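Local coordinates for protein putative trimethylamine methyltransferase (Rhizobium meliloti, PDB 4YYC) that is a trimethylamine methyltransferase-family protein that probably transfers methyl groups, at residues I276-G279 against A280-V284; A375-L378 against N379-L383. All blocks are in the same frame, centred on the assembly; numbering follows the deposited sequence.

Contact 1. Residues I276-G279 against A280-V284; sequences ILSG and AMSPV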
loop_
_atom_site.group_PDB
_atom_site.type_symbol
_atom_site.label_atom_id
_atom_site.label_comp_id
_atom_site.label_asym_id
_atom_site.label_seq_id
_atom_site.Cartn_x
_atom_site.Cartn_y
_atom_site.Cartn_z
ATOM N N ILE A 276 -0.624 10.297 -19.071
ATOM C CA ILE A 276 0.082 9.198 -19.673
ATOM C C ILE A 276 -0.449 7.831 -19.281
ATOM O O ILE A 276 -0.693 7.563 -18.104
ATOM C CB ILE A 276 1.556 9.307 -19.358
ATOM C CG1 ILE A 276 2.141 10.415 -20.261
ATOM C CG2 ILE A 276 2.341 8.027 -19.549
ATOM C CD1 ILE A 276 3.491 10.813 -19.779
ATOM N N LEU A 277 -0.684 7.012 -20.307
ATOM C CA LEU A 277 -0.766 5.579 -20.163
ATOM C C LEU A 277 0.508 5.024 -20.799
ATOM O O LEU A 277 0.706 5.140 -22.026
ATOM C CB LEU A 277 -1.991 5.042 -20.882
ATOM C CG LEU A 277 -3.325 5.601 -20.356
ATOM C CD1 LEU A 277 -4.441 4.994 -21.190
ATOM C CD2 LEU A 277 -3.484 5.260 -18.881
ATOM N N SER A 278 1.362 4.407 -20.000
ATOM C CA SER A 278 2.652 3.932 -20.497
ATOM C C SER A 278 2.424 2.853 -21.536
ATOM O O SER A 278 1.588 1.967 -21.337
ATOM C CB SER A 278 3.521 3.401 -19.373
ATOM O OG SER A 278 3.993 4.449 -18.565
ATOM N N GLY A 279 3.158 2.930 -22.653
ATOM C CA GLY A 279 2.888 2.066 -23.803
ATOM C C GLY A 279 2.005 2.695 -24.863
ATOM O O GLY A 279 1.951 2.232 -26.009
ATOM N N ALA A 280 1.258 3.727 -24.505
ATOM C CA ALA A 280 0.379 4.392 -25.465
ATOM C C ALA A 280 0.809 5.839 -25.639
ATOM O O ALA A 280 1.184 6.234 -26.755
ATOM C CB ALA A 280 -1.066 4.285 -25.018
HETATM N N MSE A 281 0.811 6.620 -24.561
HETATM C CA MSE A 281 1.176 8.046 -24.635
HETATM C C MSE A 281 2.588 8.307 -24.158
HETATM O O MSE A 281 3.021 9.452 -24.158
HETATM C CB MSE A 281 0.231 8.915 -23.804
HETATM C CG MSE A 281 -1.145 9.021 -24.442
HETATM SE SE MSE A 281 -2.317 7.646 -23.658
HETATM C CE MSE A 281 -3.444 8.859 -22.589
ATOM N N SER A 282 3.298 7.261 -23.752
ATOM C CA SER A 282 4.714 7.328 -23.416
ATOM C C SER A 282 5.298 5.933 -23.679
ATOM O O SER A 282 4.539 4.981 -23.920
ATOM C CB SER A 282 4.909 7.681 -21.950
ATOM O OG SER A 282 4.593 6.573 -21.125
ATOM N N PRO A 283 6.638 5.796 -23.624
ATOM C CA PRO A 283 7.221 4.472 -23.770
ATOM C C PRO A 283 6.694 3.504 -22.723
ATOM O O PRO A 283 6.246 3.925 -21.641
ATOM C CB PRO A 283 8.709 4.703 -23.569
ATOM C CG PRO A 283 8.895 6.162 -23.887
ATOM C CD PRO A 283 7.670 6.831 -23.402
ATOM N N VAL A 284 6.772 2.221 -23.040
ATOM C CA VAL A 284 6.230 1.199 -22.154
ATOM C C VAL A 284 7.089 1.053 -20.886
ATOM O O VAL A 284 6.614 0.571 -19.843
ATOM C CB VAL A 284 6.083 -0.142 -22.895
ATOM C CG1 VAL A 284 7.426 -0.821 -23.078
ATOM C CG2 VAL A 284 5.056 -1.013 -22.196
HETATM O O HOH W 1 6.058 2.556 -17.320
#
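Leu277 O is the acceptor on which this turn closes, receiving both Ala280 N and Met281 N, each at 2.9 Å from that oxygen. One carbonyl thus holds two successive amides, each donor somewhat out of the carbonyl plane (28° and 19°). A third backbone bond, Gly279 N to Ser282 O at 2.8 Å, is more bent, and its donor stands above the plane of the Ser282 carbonyl. Residues 277-280 form a type II beta turn: Ser278 is extended and Gly279 takes a positive phi of 95°, where a CB would jam against the preceding carbonyl oxygen. The turn follows strand 269-277 and leads into the loop before helix 286-307, which leads on to parallel strand 313-322, a beta-alpha-beta crossover consistent with the TIM barrel of this family. The hydroxyls of Ser278 and Ser282 both bond to Thr289 of that helix; Ser278 is modelled in two conformers, which makes its own bond the less certain. Ile276 CG2 lies against Ser282, 3.1 Å from OG and 3.5 Å from CB, a tight fit of methyl on hydroxyl. Met281, a selenomethionine, bends at its second and third torsions and lies beside Leu277, both side chains pointing the same way; SE comes within 3.8 Å of Leu277 CB, and the methyl CE stands 4.0 Å from Leu277 CG. Beyond the turn, Leu277 packs on Ala320 and Ile322 of strand 313-322, while Ala280 meets Leu446 of the second subunit.

Contact 2. Residues A375-L378 against N379-L383; sequences ANTL and NMTLL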
loop_
_atom_site.group_PDB
_atom_site.type_symbol
_atom_site.label_atom_id
_atom_site.label_comp_id
_atom_site.label_asym_id
_atom_site.label_seq_id
_atom_site.Cartn_x
_atom_site.Cartn_y
_atom_site.Cartn_z
ATOM N N ALA A 375 -5.421 1.326 -3.008
ATOM C CA ALA A 375 -4.505 1.242 -1.915
ATOM C C ALA A 375 -3.037 1.244 -2.415
ATOM O O ALA A 375 -2.166 1.914 -1.833
ATOM C CB ALA A 375 -4.746 -0.018 -1.126
ATOM N N ASN A 376 -2.760 0.535 -3.492
ATOM C CA ASN A 376 -1.420 0.489 -4.029
ATOM C C ASN A 376 -1.036 1.901 -4.467
ATOM O O ASN A 376 0.078 2.363 -4.194
ATOM C CB ASN A 376 -1.295 -0.502 -5.158
ATOM C CG ASN A 376 -1.414 -1.941 -4.686
ATOM O OD1 ASN A 376 -1.346 -2.268 -3.481
ATOM N ND2 ASN A 376 -1.584 -2.830 -5.673
ATOM N N THR A 377 -1.967 2.587 -5.099
ATOM C CA THR A 377 -1.652 3.926 -5.601
ATOM C C THR A 377 -1.524 4.904 -4.434
ATOM O O THR A 377 -0.611 5.727 -4.395
ATOM C CB THR A 377 -2.728 4.419 -6.592
ATOM O OG1 THR A 377 -2.997 3.419 -7.608
ATOM C CG2 THR A 377 -2.297 5.670 -7.294
ATOM N N LEU A 378 -2.443 4.816 -3.460
ATOM C CA LEU A 378 -2.451 5.764 -2.348
ATOM C C LEU A 378 -1.260 5.610 -1.400
ATOM O O LEU A 378 -0.677 6.599 -0.920
ATOM C CB LEU A 378 -3.774 5.671 -1.582
ATOM C CG LEU A 378 -3.950 6.684 -0.448
ATOM C CD1 LEU A 378 -4.060 8.072 -1.068
ATOM C CD2 LEU A 378 -5.225 6.310 0.311
ATOM N N ASN A 379 -0.855 4.380 -1.133
ATOM C CA ASN A 379 0.323 4.182 -0.290
ATOM C C ASN A 379 1.583 4.769 -0.957
ATOM O O ASN A 379 2.369 5.413 -0.298
ATOM C CB ASN A 379 0.475 2.697 0.121
ATOM C CG ASN A 379 -0.511 2.291 1.223
ATOM O OD1 ASN A 379 -0.536 2.863 2.334
ATOM N ND2 ASN A 379 -1.306 1.272 0.938
HETATM N N MSE A 380 1.742 4.581 -2.248
HETATM C CA MSE A 380 2.852 5.215 -2.994
HETATM C C MSE A 380 2.725 6.710 -2.895
HETATM O O MSE A 380 3.695 7.428 -2.679
HETATM C CB MSE A 380 2.878 4.720 -4.437
HETATM C CG MSE A 380 3.814 5.457 -5.369
HETATM SE SE MSE A 380 3.172 7.189 -5.970
HETATM C CE MSE A 380 1.714 6.532 -7.091
ATOM N N THR A 381 1.492 7.216 -2.969
ATOM C CA THR A 381 1.290 8.669 -3.025
ATOM C C THR A 381 1.843 9.302 -1.758
ATOM O O THR A 381 2.559 10.305 -1.784
ATOM C CB THR A 381 -0.211 8.987 -3.179
ATOM O OG1 THR A 381 -0.698 8.420 -4.404
ATOM C CG2 THR A 381 -0.484 10.456 -3.181
ATOM N N LEU A 382 1.554 8.672 -0.620
ATOM C CA LEU A 382 2.039 9.224 0.648
ATOM C C LEU A 382 3.547 9.026 0.769
ATOM O O LEU A 382 4.290 9.953 1.160
ATOM C CB LEU A 382 1.365 8.538 1.820
ATOM C CG LEU A 382 1.819 9.053 3.201
ATOM C CD1 LEU A 382 1.312 10.444 3.413
ATOM C CD2 LEU A 382 1.376 8.128 4.312
ATOM N N LEU A 383 4.024 7.830 0.485
ATOM C CA LEU A 383 5.432 7.525 0.738
ATOM C C LEU A 383 6.363 8.248 -0.214
ATOM O O LEU A 383 7.511 8.548 0.143
ATOM C CB LEU A 383 5.671 6.010 0.680
ATOM C CG LEU A 383 4.932 5.214 1.753
ATOM C CD1 LEU A 383 5.289 3.770 1.598
ATOM C CD2 LEU A 383 5.278 5.679 3.131
#
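Thr381 and Thr377 are joined twice through a single carbonyl: Thr377 O accepts Thr381 OG1 at 2.7 Å and Thr381 N at 2.9 Å. The hydroxyl approaches from above the carbonyl plane, whereas the amide donor is tilted only 18° from it, so the two donors use different directions around the oxygen. A chi1 of -61° sets OG1 beside the Thr381 backbone N and turns it back along the helix to the carbonyl four residues earlier. The same hydroxyl also bonds to Gly358 N, which ties the helix to the segment that follows strand 354-355. A valine here would probably leave Gly358 N without this acceptor and cost Thr377 O its hydroxyl donor. Around this pair runs the i to i+4 ladder of alpha-helix 368-383: Asn379 N to Ala375 O, nearly straight at 167°, Leu382 N to Leu378 O at 3.1 Å, and a weak bond from Met380 N to Asn376 O at 3.4 Å. Selenomethionine Met380 lies alongside Thr377, its twice-bent chain bringing CE to 3.6 Å from Thr377 O and 4.1 Å from Thr377 CG2. From this helix, Met380 packs on Ser337, Ser340 and Tyr341 of helix 334-350, and Leu378 packs on Gln413, Leu414 and Met417 of helix 404-420. Asn376 OD1 accepts a hydrogen bond from ND2 of Asn379 of the second subunit, a bond repeated with the chains exchanged, and Ala375 packs on Ala375 of that subunit; because Asn379 is modelled in two conformers, its side-chain hydrogen bond is the less certain.

From the N terminus, contact 1 comes first: it closes a tight turn where strand 269-277 gives way to the loop before helix 286-307. The chain then runs through that helix, strand 313-322, helix 334-350 and strand 354-355 before reaching contact 2, which closes no loop and lies within the last turns of helix 368-383. The two are in series, neither nested nor crossed. The centres of contact 1 and contact 2 are about 21 Å apart, and the nearest atoms of contact 1 and contact 2 about 11 Å apart, so they do not touch. Contact 1 joins a strand end to the following helix; contact 2 joins its helix to helices 334-350 and 404-420. Both also meet the second subunit.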